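Local atomic coordinates of fimbrial structural subunit (Actinomyces naeslundii, PDB entry 3QDH), a protein that forms the shaft of type 2 fimbriae as their structural subunit and probably mediates attachment to streptococci and host cells in oral biofilms. Residues A[60-65]-A[72-77]; A[14-19]-A[23-28]; A[31-34]-A[40-43]; A[231-234]-A[240-243]; A[6-11]-A[46-51]. One frame throughout, in Å; residues are numbered along the deposited sequence.

Interaction 1 of 5, residues A[60-65]-A[72-77]. With ZN (zinc ion), chain B.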
# COMPACT_ATOMS: atom_id res chain seq x y z
N THR A 60 6.36 -4.13 9.62
CA THR A 60 7.49 -3.35 10.15
C THR A 60 7.00 -2.32 11.17
O THR A 60 5.79 -2.20 11.40
CB THR A 60 8.22 -2.57 9.02
OG1 THR A 60 7.32 -1.61 8.44
CG2 THR A 60 8.75 -3.50 7.95
N GLU A 61 7.93 -1.57 11.76
CA GLU A 61 7.62 -0.47 12.68
C GLU A 61 6.69 -0.88 13.84
O GLU A 61 5.74 -0.17 14.17
CB GLU A 61 7.01 0.74 11.94
CG GLU A 61 7.84 1.31 10.80
CD GLU A 61 7.33 2.67 10.32
OE1 GLU A 61 6.61 3.36 11.08
OE2 GLU A 61 7.64 3.05 9.18
N VAL A 62 6.97 -2.02 14.45
CA VAL A 62 6.19 -2.48 15.59
C VAL A 62 6.46 -1.52 16.72
O VAL A 62 7.62 -1.19 16.99
CB VAL A 62 6.57 -3.91 16.00
CG1 VAL A 62 5.69 -4.39 17.17
CG2 VAL A 62 6.43 -4.86 14.81
N SER A 63 5.39 -1.04 17.37
CA SER A 63 5.52 0.02 18.36
C SER A 63 4.56 -0.11 19.53
O SER A 63 3.46 -0.64 19.40
CB SER A 63 5.33 1.39 17.71
OG SER A 63 6.14 1.51 16.55
N LEU A 64 4.99 0.39 20.68
CA LEU A 64 4.11 0.60 21.81
C LEU A 64 4.26 2.07 22.17
O LEU A 64 5.34 2.51 22.57
CB LEU A 64 4.49 -0.29 23.00
CG LEU A 64 3.72 -0.02 24.30
CD1 LEU A 64 2.20 -0.19 24.14
CD2 LEU A 64 4.25 -0.91 25.44
N GLU A 65 3.17 2.82 22.02
CA GLU A 65 3.18 4.27 22.20
C GLU A 65 3.74 4.68 23.56
O GLU A 65 3.30 4.18 24.60
CB GLU A 65 1.76 4.80 22.02
CG GLU A 65 1.62 6.30 22.09
CD GLU A 65 0.18 6.73 22.25
OE1 GLU A 65 -0.69 5.87 22.56
OE2 GLU A 65 -0.08 7.94 22.09
N THR A 72 13.55 -8.17 21.05
CA THR A 72 13.04 -9.40 21.68
C THR A 72 11.63 -9.27 22.28
O THR A 72 11.17 -10.18 22.98
CB THR A 72 14.03 -10.00 22.73
OG1 THR A 72 14.20 -9.08 23.82
CG2 THR A 72 15.38 -10.27 22.10
N ASP A 73 10.97 -8.14 22.01
CA ASP A 73 9.62 -7.87 22.52
C ASP A 73 8.49 -8.50 21.69
O ASP A 73 7.36 -8.63 22.16
CB ASP A 73 9.39 -6.35 22.70
CG ASP A 73 10.11 -5.80 23.93
OD1 ASP A 73 10.38 -6.61 24.84
OD2 ASP A 73 10.42 -4.59 23.99
N TYR A 74 8.81 -8.92 20.48
CA TYR A 74 7.81 -9.46 19.57
C TYR A 74 8.48 -10.29 18.49
O TYR A 74 9.70 -10.23 18.30
CB TYR A 74 7.02 -8.31 18.91
CG TYR A 74 7.94 -7.34 18.23
CD1 TYR A 74 8.31 -7.52 16.90
CD2 TYR A 74 8.50 -6.26 18.93
CE1 TYR A 74 9.19 -6.63 16.27
CE2 TYR A 74 9.38 -5.38 18.32
CZ TYR A 74 9.72 -5.57 17.00
OH TYR A 74 10.59 -4.71 16.39
N LYS A 75 7.67 -11.05 17.76
CA LYS A 75 8.14 -11.79 16.59
C LYS A 75 7.19 -11.51 15.44
O LYS A 75 5.98 -11.62 15.59
CB LYS A 75 8.18 -13.29 16.88
CG LYS A 75 9.40 -13.76 17.66
CD LYS A 75 9.29 -15.24 17.99
CE LYS A 75 10.53 -15.75 18.71
NZ LYS A 75 10.24 -17.06 19.40
N VAL A 76 7.75 -11.15 14.29
CA VAL A 76 6.97 -10.98 13.06
C VAL A 76 7.16 -12.24 12.19
O VAL A 76 8.28 -12.71 12.00
CB VAL A 76 7.40 -9.73 12.29
CG1 VAL A 76 6.53 -9.53 11.02
CG2 VAL A 76 7.34 -8.49 13.19
N ASP A 77 6.05 -12.78 11.69
CA ASP A 77 6.07 -14.00 10.89
C ASP A 77 5.06 -13.87 9.76
O ASP A 77 4.05 -13.18 9.90
CB ASP A 77 5.72 -15.22 11.76
CG ASP A 77 6.06 -16.55 11.09
OD1 ASP A 77 7.06 -16.62 10.35
OD2 ASP A 77 5.33 -17.53 11.31
ZN ZN B . 12.08 -6.55 25.95
O HOH W 1 9.48 -3.55 13.93
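One face of the Tyr74 ring carries the isopropyl group of Val62, a CH-pi contact in which Val62 CB stands 3.8 Å from the centroid of the Tyr74 ring. The line between them is 14° off the ring normal, so the group sits over the face, with CB displaced toward the rim where the hydroxyl is attached. The two methyls divide the ring: CG1 lies over the CG-CD2 side, while Val62 CG2 reaches Tyr74 CE1 at 3.6 Å. At the hydroxyl end, a water 2.9 Å from Tyr74 OH accepts the backbone N-H of Val62, at 3.0 Å from Val62 N; the phenol is therefore tied to the very residue that covers its ring. With CG between its own backbone N and carbonyl carbon (chi1 55°), the tyrosine turns its ring to Val62.

Strand 57-64 pairs with 102-111 and strand 74-79 with 82-87, which places the contact between two different sheets of the beta sandwich in the CnaA-type (DEv-IgG) module. Val62 CG2 also meets Val76 CG2 at 4.1 Å, and Phe87 and Leu69 touch both Val62 and Tyr74.

Directly before the tyrosine, Asp73 OD1 binds the zinc ion at 2.0 Å, in a site completed within this chain by Asp70 and Glu90. The other carboxylate oxygen, Asp73 OD2, forms a salt bridge with Arg94.

Interaction 2 of 5, residues A[14-19]-A[23-28]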
# COMPACT_ATOMS: atom_id res chain seq x y z
N LYS A 14 1.86 8.21 -2.16
CA LYS A 14 2.97 9.04 -2.66
C LYS A 14 4.30 8.67 -2.00
O LYS A 14 5.33 8.56 -2.67
CB LYS A 14 2.66 10.52 -2.41
CG LYS A 14 3.67 11.48 -3.01
CD LYS A 14 3.15 12.92 -3.05
CE LYS A 14 4.27 13.92 -3.33
NZ LYS A 14 5.07 13.58 -4.55
N LEU A 15 4.26 8.46 -0.68
CA LEU A 15 5.45 8.12 0.10
C LEU A 15 6.06 6.78 -0.28
O LEU A 15 7.22 6.50 0.05
CB LEU A 15 5.11 8.13 1.59
CG LEU A 15 4.46 9.38 2.17
CD1 LEU A 15 4.19 9.16 3.65
CD2 LEU A 15 5.31 10.64 1.93
N ASN A 16 5.29 5.94 -0.97
CA ASN A 16 5.74 4.61 -1.33
C ASN A 16 5.84 4.37 -2.84
O ASN A 16 6.47 3.40 -3.28
CB ASN A 16 4.85 3.55 -0.65
CG ASN A 16 4.85 3.68 0.87
OD1 ASN A 16 3.79 3.81 1.50
ND2 ASN A 16 6.05 3.65 1.47
N GLY A 17 5.23 5.25 -3.63
CA GLY A 17 5.31 5.15 -5.09
C GLY A 17 3.97 4.84 -5.74
O GLY A 17 3.21 4.00 -5.25
N TYR A 18 3.69 5.52 -6.85
CA TYR A 18 2.41 5.42 -7.54
C TYR A 18 2.26 4.18 -8.42
O TYR A 18 1.15 3.83 -8.81
CB TYR A 18 2.19 6.64 -8.43
CG TYR A 18 2.11 7.96 -7.71
CD1 TYR A 18 1.11 8.20 -6.76
CD2 TYR A 18 3.01 8.98 -8.00
CE1 TYR A 18 1.03 9.42 -6.11
CE2 TYR A 18 2.94 10.21 -7.36
CZ TYR A 18 1.95 10.41 -6.41
OH TYR A 18 1.87 11.62 -5.77
N GLY A 19 3.38 3.55 -8.77
CA GLY A 19 3.36 2.46 -9.74
C GLY A 19 3.39 1.07 -9.17
O GLY A 19 3.80 0.86 -8.02
N LEU A 23 5.34 -0.63 -2.58
CA LEU A 23 4.66 -1.15 -1.40
C LEU A 23 3.37 -0.38 -1.12
O LEU A 23 3.28 0.82 -1.40
CB LEU A 23 5.58 -1.05 -0.17
CG LEU A 23 6.86 -1.88 -0.17
CD1 LEU A 23 7.77 -1.43 0.96
CD2 LEU A 23 6.56 -3.37 -0.07
N ILE A 24 2.37 -1.07 -0.60
CA ILE A 24 1.29 -0.39 0.12
C ILE A 24 1.54 -0.69 1.60
O ILE A 24 1.77 -1.84 1.96
CB ILE A 24 -0.14 -0.87 -0.27
CG1 ILE A 24 -0.44 -0.58 -1.75
CG2 ILE A 24 -1.19 -0.19 0.60
CD1 ILE A 24 -1.79 -1.13 -2.22
N LYS A 25 1.52 0.36 2.41
CA LYS A 25 1.74 0.25 3.85
C LYS A 25 0.48 0.61 4.63
O LYS A 25 -0.12 1.67 4.42
CB LYS A 25 2.92 1.13 4.29
CG LYS A 25 4.26 0.54 3.88
CD LYS A 25 5.44 1.34 4.42
CE LYS A 25 6.74 0.77 3.88
NZ LYS A 25 7.91 1.31 4.63
N PHE A 26 0.11 -0.30 5.53
CA PHE A 26 -1.11 -0.16 6.33
C PHE A 26 -0.77 -0.05 7.81
O PHE A 26 -0.48 -1.07 8.44
CB PHE A 26 -1.99 -1.41 6.20
CG PHE A 26 -2.46 -1.73 4.80
CD1 PHE A 26 -3.44 -0.96 4.17
CD2 PHE A 26 -1.97 -2.86 4.15
CE1 PHE A 26 -3.90 -1.29 2.90
CE2 PHE A 26 -2.43 -3.20 2.86
CZ PHE A 26 -3.39 -2.41 2.24
N PRO A 27 -0.85 1.16 8.38
CA PRO A 27 -0.76 1.31 9.84
C PRO A 27 -1.96 0.66 10.55
O PRO A 27 -3.12 0.90 10.17
CB PRO A 27 -0.74 2.84 10.04
CG PRO A 27 -0.35 3.40 8.71
CD PRO A 27 -0.94 2.47 7.70
N VAL A 28 -1.66 -0.20 11.52
CA VAL A 28 -2.68 -0.92 12.28
C VAL A 28 -2.41 -0.65 13.76
O VAL A 28 -1.26 -0.71 14.20
CB VAL A 28 -2.64 -2.46 11.99
CG1 VAL A 28 -3.47 -3.23 13.01
CG2 VAL A 28 -3.13 -2.77 10.57
O HOH W 2 1.02 3.17 1.02
O HOH W 3 7.49 1.29 -2.09
O HOH W 4 7.34 4.57 3.77
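The carbonyl oxygen of Asn16 is held across the contact through a water: the water donates to Asn16 O at 2.6 Å and accepts from Leu23 N at 2.9 Å, and Ser22 OG adds a weak hydrogen bond to the same oxygen. This water joins backbone to backbone where the two segments come nearest, the CA atoms of Asn16 and Leu23 being 5.9 Å apart. Close beside it, Asn16 CB rests 3.2 Å from Leu23 O, an oxygen that also accepts a hydrogen bond from Gln13 NE2. With CG anti to the carbonyl carbon (chi1 -59°), the Asn16 amide is carried onward to Lys25.

Segment 14-19 belongs to the long connection of an antiparallel hairpin, in which strand 7-8 returns as strand 23-31 within the CnaA-type module. The loop also reaches the second, SpaA-like module, since Tyr18 shares a backbone hydrogen bond with Phe227 and its OH bonds to Asp238 OD2.

Asn16 and Lys25 meet at about a right angle, with Asn16 ND2 3.8 Å from Lys25 CD and the lysine chain running extended past the amide. Water also serves both ends of that amide. One molecule lies 2.9 Å from Asn16 OD1 and accepts from the backbone N-H of Lys25; another accepts from Asn16 ND2 at 2.8 Å and, weakly, from Lys25 NZ. Just after the asparagine, Gly17 has phi 113° and psi 138°, angles at which a CB would be jammed against the Asn16 carbonyl oxygen.

Interaction 3 of 5, residues A[31-34]-A[40-43]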
# COMPACT_ATOMS: atom_id res chain seq x y z
N THR A 31 -5.71 0.06 21.01
CA THR A 31 -5.47 0.69 22.31
C THR A 31 -5.44 -0.40 23.38
O THR A 31 -6.36 -1.20 23.49
CB THR A 31 -6.55 1.73 22.65
OG1 THR A 31 -6.50 2.79 21.69
CG2 THR A 31 -6.33 2.30 24.05
N ALA A 32 -4.35 -0.44 24.16
CA ALA A 32 -4.20 -1.44 25.21
C ALA A 32 -5.23 -1.21 26.33
O ALA A 32 -5.36 -0.09 26.84
CB ALA A 32 -2.77 -1.44 25.77
N PRO A 33 -5.97 -2.27 26.71
CA PRO A 33 -6.95 -2.15 27.80
C PRO A 33 -6.29 -1.88 29.15
O PRO A 33 -5.07 -2.06 29.30
CB PRO A 33 -7.62 -3.53 27.82
CG PRO A 33 -6.63 -4.44 27.23
CD PRO A 33 -5.87 -3.64 26.20
N THR A 34 -7.09 -1.44 30.10
CA THR A 34 -6.66 -1.27 31.48
C THR A 34 -6.97 -2.57 32.22
O THR A 34 -8.13 -2.91 32.43
CB THR A 34 -7.38 -0.07 32.13
OG1 THR A 34 -7.15 1.09 31.32
CG2 THR A 34 -6.83 0.19 33.52
N PHE A 40 -3.55 -10.89 33.61
CA PHE A 40 -2.38 -10.93 32.74
C PHE A 40 -2.73 -11.42 31.35
O PHE A 40 -3.65 -12.21 31.20
CB PHE A 40 -1.30 -11.86 33.31
CG PHE A 40 -0.90 -11.52 34.72
CD1 PHE A 40 0.15 -10.65 34.95
CD2 PHE A 40 -1.59 -12.06 35.80
CE1 PHE A 40 0.53 -10.31 36.26
CE2 PHE A 40 -1.23 -11.73 37.11
CZ PHE A 40 -0.17 -10.86 37.34
N TYR A 41 -1.98 -10.96 30.34
CA TYR A 41 -2.09 -11.51 28.98
C TYR A 41 -1.56 -12.94 28.88
O TYR A 41 -0.46 -13.24 29.34
CB TYR A 41 -1.33 -10.65 27.96
CG TYR A 41 -1.96 -9.29 27.76
CD1 TYR A 41 -3.16 -9.15 27.06
CD2 TYR A 41 -1.35 -8.14 28.28
CE1 TYR A 41 -3.75 -7.88 26.88
CE2 TYR A 41 -1.92 -6.88 28.10
CZ TYR A 41 -3.11 -6.76 27.40
OH TYR A 41 -3.66 -5.51 27.26
N LYS A 42 -2.37 -13.80 28.27
CA LYS A 42 -1.91 -15.12 27.83
C LYS A 42 -1.17 -14.92 26.52
O LYS A 42 -0.18 -15.61 26.22
CB LYS A 42 -3.09 -16.06 27.60
CG LYS A 42 -3.91 -16.43 28.84
CD LYS A 42 -5.06 -17.34 28.39
CE LYS A 42 -6.21 -17.35 29.36
NZ LYS A 42 -7.34 -18.18 28.84
N TYR A 43 -1.66 -13.97 25.72
CA TYR A 43 -1.04 -13.62 24.46
C TYR A 43 -1.62 -12.32 23.94
O TYR A 43 -2.65 -11.86 24.42
CB TYR A 43 -1.19 -14.76 23.40
CG TYR A 43 -2.62 -15.22 23.24
CD1 TYR A 43 -3.51 -14.55 22.38
CD2 TYR A 43 -3.09 -16.34 23.94
CE1 TYR A 43 -4.85 -14.97 22.27
CE2 TYR A 43 -4.42 -16.78 23.82
CZ TYR A 43 -5.29 -16.09 22.99
OH TYR A 43 -6.58 -16.54 22.88
O HOH W 5 -2.72 -3.46 28.69
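Tyr41 drives its hydroxyl against the ring of Pro33, the two side chains arriving from opposite directions. Tyr41 OH lies 3.1 Å from Pro33 CD and 3.2 Å from Pro33 CG, so it meets the ring on the CG-CD bond. Pro33 CG is near the plane of the phenol at its edge, 4.2 Å from Tyr41 CZ, and the meeting is therefore edge-on, with no stacking. A water completes the first shell: at the ring edge, in the plane of Tyr41, it accepts from Tyr41 OH at 2.7 Å and donates to Pro33 O at 2.8 Å, a bent bridge with an angle of about 102° at the water.

The tyrosine leaves strand 39-49 alongside the loop that follows strand 23-31, with CG anti to the carbonyl carbon (chi1 -68°), and only its far end closes on Pro33. Helix 89-96 packs against both sides of the contact: Ile95 touches Ala32 and Tyr41, and Leu92 touches Tyr41. Backbone hydrogen bonds of Ala32 with Gly100 and Lys101 fix the loop, and Ile4 lies against Pro33. Backbone bonds of Phe40 with Val130 and Lys42 with Asp128 hold the chain on either side of Tyr41 in the CnaA-type module.

The hydroxyl thus donates to the water while its oxygen also faces Pro33 CD, whose hydrogens, next to the amide nitrogen, are probably slightly positive and plausibly attract it weakly.

Interaction 4 of 5, residues A[231-234]-A[240-243]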
# COMPACT_ATOMS: atom_id res chain seq x y z
N SER A 231 -9.30 5.11 0.65
CA SER A 231 -10.50 5.34 1.44
C SER A 231 -10.26 6.23 2.67
O SER A 231 -11.19 6.48 3.44
CB SER A 231 -11.12 4.00 1.86
OG SER A 231 -10.22 3.25 2.67
N ILE A 232 -9.03 6.71 2.84
CA ILE A 232 -8.69 7.53 4.02
C ILE A 232 -8.93 9.01 3.77
O ILE A 232 -8.49 9.54 2.75
CB ILE A 232 -7.21 7.33 4.46
CG1 ILE A 232 -6.84 5.84 4.50
CG2 ILE A 232 -6.95 8.04 5.80
CD1 ILE A 232 -7.64 5.00 5.49
N ASP A 233 -9.61 9.67 4.69
CA ASP A 233 -9.81 11.12 4.59
C ASP A 233 -8.72 11.87 5.37
O ASP A 233 -8.03 11.28 6.21
CB ASP A 233 -11.19 11.52 5.11
CG ASP A 233 -11.87 12.58 4.24
OD1 ASP A 233 -11.27 13.02 3.21
OD2 ASP A 233 -13.01 12.95 4.58
N GLY A 234 -8.56 13.16 5.09
CA GLY A 234 -7.56 13.96 5.78
C GLY A 234 -6.85 14.95 4.90
O GLY A 234 -6.67 14.72 3.70
N GLN A 240 -8.16 11.85 -3.10
CA GLN A 240 -9.56 12.23 -3.12
C GLN A 240 -10.36 10.98 -2.80
O GLN A 240 -10.50 10.08 -3.63
CB GLN A 240 -9.96 12.85 -4.47
CG GLN A 240 -11.08 13.88 -4.36
CD GLN A 240 -11.30 14.66 -5.64
OE1 GLN A 240 -10.72 15.74 -5.83
NE2 GLN A 240 -12.13 14.13 -6.52
N LYS A 241 -10.88 10.93 -1.57
CA LYS A 241 -11.45 9.72 -0.96
C LYS A 241 -12.39 8.90 -1.85
O LYS A 241 -12.27 7.67 -1.93
CB LYS A 241 -12.17 10.10 0.34
CG LYS A 241 -12.54 8.95 1.26
CD LYS A 241 -13.62 9.39 2.26
CE LYS A 241 -13.74 8.46 3.45
NZ LYS A 241 -14.10 7.07 3.08
N ASP A 242 -13.33 9.57 -2.52
CA ASP A 242 -14.37 8.87 -3.28
C ASP A 242 -14.11 8.85 -4.79
O ASP A 242 -15.05 8.71 -5.59
CB ASP A 242 -15.75 9.46 -2.97
CG ASP A 242 -16.21 9.19 -1.54
OD1 ASP A 242 -16.21 8.01 -1.11
OD2 ASP A 242 -16.60 10.15 -0.85
N ALA A 243 -12.85 8.98 -5.19
CA ALA A 243 -12.50 9.05 -6.62
C ALA A 243 -12.23 7.67 -7.24
O ALA A 243 -11.60 6.81 -6.62
CB ALA A 243 -11.34 9.99 -6.84
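The long loop between strands 220-230 and 245-254 of the CnaB-type, SpaA-like module folds back on itself here, and a type I beta turn from Gln240 to Ala243 closes its returning arm. Ala243 N donates to Gln240 O at 3.0 Å in that turn, and Lys241, at its second position, faces Ser231 with the two CA atoms 5.1 Å apart.

The lysine chain lies across the Ser231 carbonyl: Lys241 CG is 3.6 Å and CE 3.2 Å from Ser231 O. A bend at the last torsion (chi4 -61°) then brings Lys241 NZ back to hydrogen-bond Ser231 O at 3.0 Å. The donor arrives with a C=O...N angle of 134° and is tilted 27° from the carbonyl plane. Asp233 crosses the lysine at about a right angle, its CG 4.1 Å from Lys241 CD. On the far side of Ser231, OG bonds to Thr155 N, and a backbone bond to Thr155 joins the start of the loop to strand 154-165.

Although Asp233 OD2 and Lys241 NZ carry opposite charges, they stand 6.2 Å apart. The ammonium group is therefore engaged with a neutral carbonyl here, and any help from the aspartate is probably long-range electrostatics.

Interaction 5 of 5, residues A[6-11]-A[46-51]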
# COMPACT_ATOMS: atom_id res chain seq x y z
N VAL A 6 -9.66 -2.56 17.05
CA VAL A 6 -8.51 -2.44 16.14
C VAL A 6 -8.83 -1.40 15.10
O VAL A 6 -9.93 -1.39 14.54
CB VAL A 6 -8.21 -3.74 15.36
CG1 VAL A 6 -6.73 -3.80 14.97
CG2 VAL A 6 -8.63 -4.96 16.13
N GLU A 7 -7.86 -0.53 14.82
CA GLU A 7 -8.05 0.50 13.82
C GLU A 7 -7.05 0.30 12.69
O GLU A 7 -5.88 -0.02 12.95
CB GLU A 7 -7.90 1.90 14.43
CG GLU A 7 -9.04 2.30 15.40
CD GLU A 7 -9.04 1.50 16.69
OE1 GLU A 7 -8.02 1.53 17.41
OE2 GLU A 7 -10.05 0.83 17.01
N LYS A 8 -7.49 0.50 11.46
CA LYS A 8 -6.60 0.35 10.32
C LYS A 8 -6.65 1.59 9.43
O LYS A 8 -7.72 2.20 9.24
CB LYS A 8 -6.95 -0.92 9.52
CG LYS A 8 -6.01 -1.22 8.36
CD LYS A 8 -6.18 -2.64 7.82
CE LYS A 8 -5.13 -2.90 6.74
NZ LYS A 8 -5.00 -4.30 6.23
N SER A 9 -5.48 1.98 8.91
CA SER A 9 -5.36 3.08 7.97
C SER A 9 -4.50 2.67 6.78
O SER A 9 -4.19 1.48 6.60
CB SER A 9 -4.77 4.32 8.66
OG SER A 9 -4.86 5.46 7.83
N ILE A 10 -4.13 3.66 5.96
CA ILE A 10 -3.20 3.46 4.84
C ILE A 10 -2.25 4.66 4.75
O ILE A 10 -2.68 5.80 4.83
CB ILE A 10 -3.93 3.35 3.46
CG1 ILE A 10 -5.09 2.35 3.50
CG2 ILE A 10 -2.94 2.94 2.36
CD1 ILE A 10 -6.02 2.43 2.25
N GLN A 11 -0.97 4.38 4.59
CA GLN A 11 0.02 5.42 4.32
C GLN A 11 -0.26 6.10 2.98
O GLN A 11 -0.56 5.42 2.00
CB GLN A 11 1.42 4.80 4.25
CG GLN A 11 2.28 5.03 5.48
CD GLN A 11 3.74 5.20 5.11
OE1 GLN A 11 4.28 4.43 4.32
NE2 GLN A 11 4.39 6.21 5.68
N LEU A 46 -1.17 -9.00 16.71
CA LEU A 46 -1.80 -8.30 15.59
C LEU A 46 -1.68 -9.21 14.36
O LEU A 46 -0.60 -9.72 14.05
CB LEU A 46 -1.14 -6.94 15.34
CG LEU A 46 -1.19 -5.89 16.47
CD1 LEU A 46 -0.31 -4.69 16.11
CD2 LEU A 46 -2.62 -5.44 16.79
N ARG A 47 -2.81 -9.41 13.67
CA ARG A 47 -2.89 -10.35 12.56
C ARG A 47 -3.50 -9.66 11.36
O ARG A 47 -4.40 -8.83 11.51
CB ARG A 47 -3.75 -11.55 12.94
CG ARG A 47 -3.78 -12.67 11.90
CD ARG A 47 -4.61 -13.84 12.41
NE ARG A 47 -3.94 -14.58 13.48
CZ ARG A 47 -4.42 -15.70 14.03
NH1 ARG A 47 -5.60 -16.18 13.62
NH2 ARG A 47 -3.74 -16.32 14.99
N ASP A 48 -3.01 -10.00 10.17
CA ASP A 48 -3.47 -9.39 8.94
C ASP A 48 -3.22 -10.36 7.80
O ASP A 48 -2.08 -10.72 7.51
CB ASP A 48 -2.74 -8.06 8.69
CG ASP A 48 -3.44 -7.16 7.67
OD1 ASP A 48 -3.95 -7.67 6.66
OD2 ASP A 48 -3.47 -5.92 7.87
N THR A 49 -4.30 -10.80 7.15
CA THR A 49 -4.17 -11.58 5.92
C THR A 49 -4.27 -10.59 4.78
O THR A 49 -5.33 -10.01 4.54
CB THR A 49 -5.26 -12.65 5.80
OG1 THR A 49 -5.15 -13.57 6.88
CG2 THR A 49 -5.13 -13.43 4.46
N LEU A 50 -3.17 -10.39 4.07
CA LEU A 50 -3.16 -9.39 3.01
C LEU A 50 -3.75 -9.93 1.71
O LEU A 50 -3.69 -11.13 1.43
CB LEU A 50 -1.76 -8.82 2.80
CG LEU A 50 -1.38 -7.81 3.90
CD1 LEU A 50 -0.76 -8.51 5.10
CD2 LEU A 50 -0.44 -6.76 3.37
N ASP A 51 -4.36 -9.01 0.97
CA ASP A 51 -4.91 -9.25 -0.35
C ASP A 51 -3.90 -9.91 -1.28
O ASP A 51 -2.73 -9.51 -1.32
CB ASP A 51 -5.34 -7.90 -0.94
CG ASP A 51 -6.06 -8.03 -2.27
OD1 ASP A 51 -7.28 -7.82 -2.29
OD2 ASP A 51 -5.41 -8.31 -3.29
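Lys8 and Asp48 cross at about a right angle inside the CnaA-type (DEv-IgG) module, beside its intramolecular isopeptide bond: Lys8 NZ is linked covalently to Asn121 CG. Lys8 leaves strand 7-8 with CG anti to its backbone N (chi1 -176°), and every later torsion is extended. This straight chain spans the sandwich interior from the first sheet toward strand 39-49 of the other, whose backbone is distant, the CA atoms of Lys8 and Asp48 being 10.3 Å apart. Asp48 extends to meet it, its CG likewise anti to the backbone N, and presents one carboxylate oxygen to the end of the lysine.

Because the linkage makes Lys8 NZ an amide nitrogen, the bond it gives Asp48 is an amide N-H to carboxylate hydrogen bond. An acidic side chain beside a Lys-Asn bond is the arrangement known from other pilin and adhesin domains, where it assists formation of the bond; Asp48 is placed consistently with that role.

Both are buried: Lys8 packs on Val28 and Ser151, and Phe26 lies against its end. Ala123 of strand 118-131, the strand that supplies Asn121, touches Asp48.

The hydrogen bond is short and nearly straight: Lys8 NZ donates to the syn lone pair of Asp48 OD2 at 2.8 Å with an N-H...O angle of 163°. The second carboxylate oxygen, Asp48 OD1, lies farther off.

Four contacts belong to the CnaA-type module and interaction 4 to the SpaA-like one. Interactions 3 and 5 are buried and share strand 39-49; interactions 1, 2 and 4 lie at the surface. Interactions 1 and 5 both bridge the two sheets of the sandwich, one through apolar packing near its zinc end and the other through a polar bond beside the isopeptide link. Water joins the partners in interactions 1, 2 and 3, whereas 4 and 5 rely on direct lysine nitrogen bonds. Strands 7-8 and 23-31 make interactions 2 and 5 neighbours, Lys25 O lying 2.8 Å from Gln11 N. Ile232 of interaction 4 packs on Ser9 of interaction 5, across the module boundary.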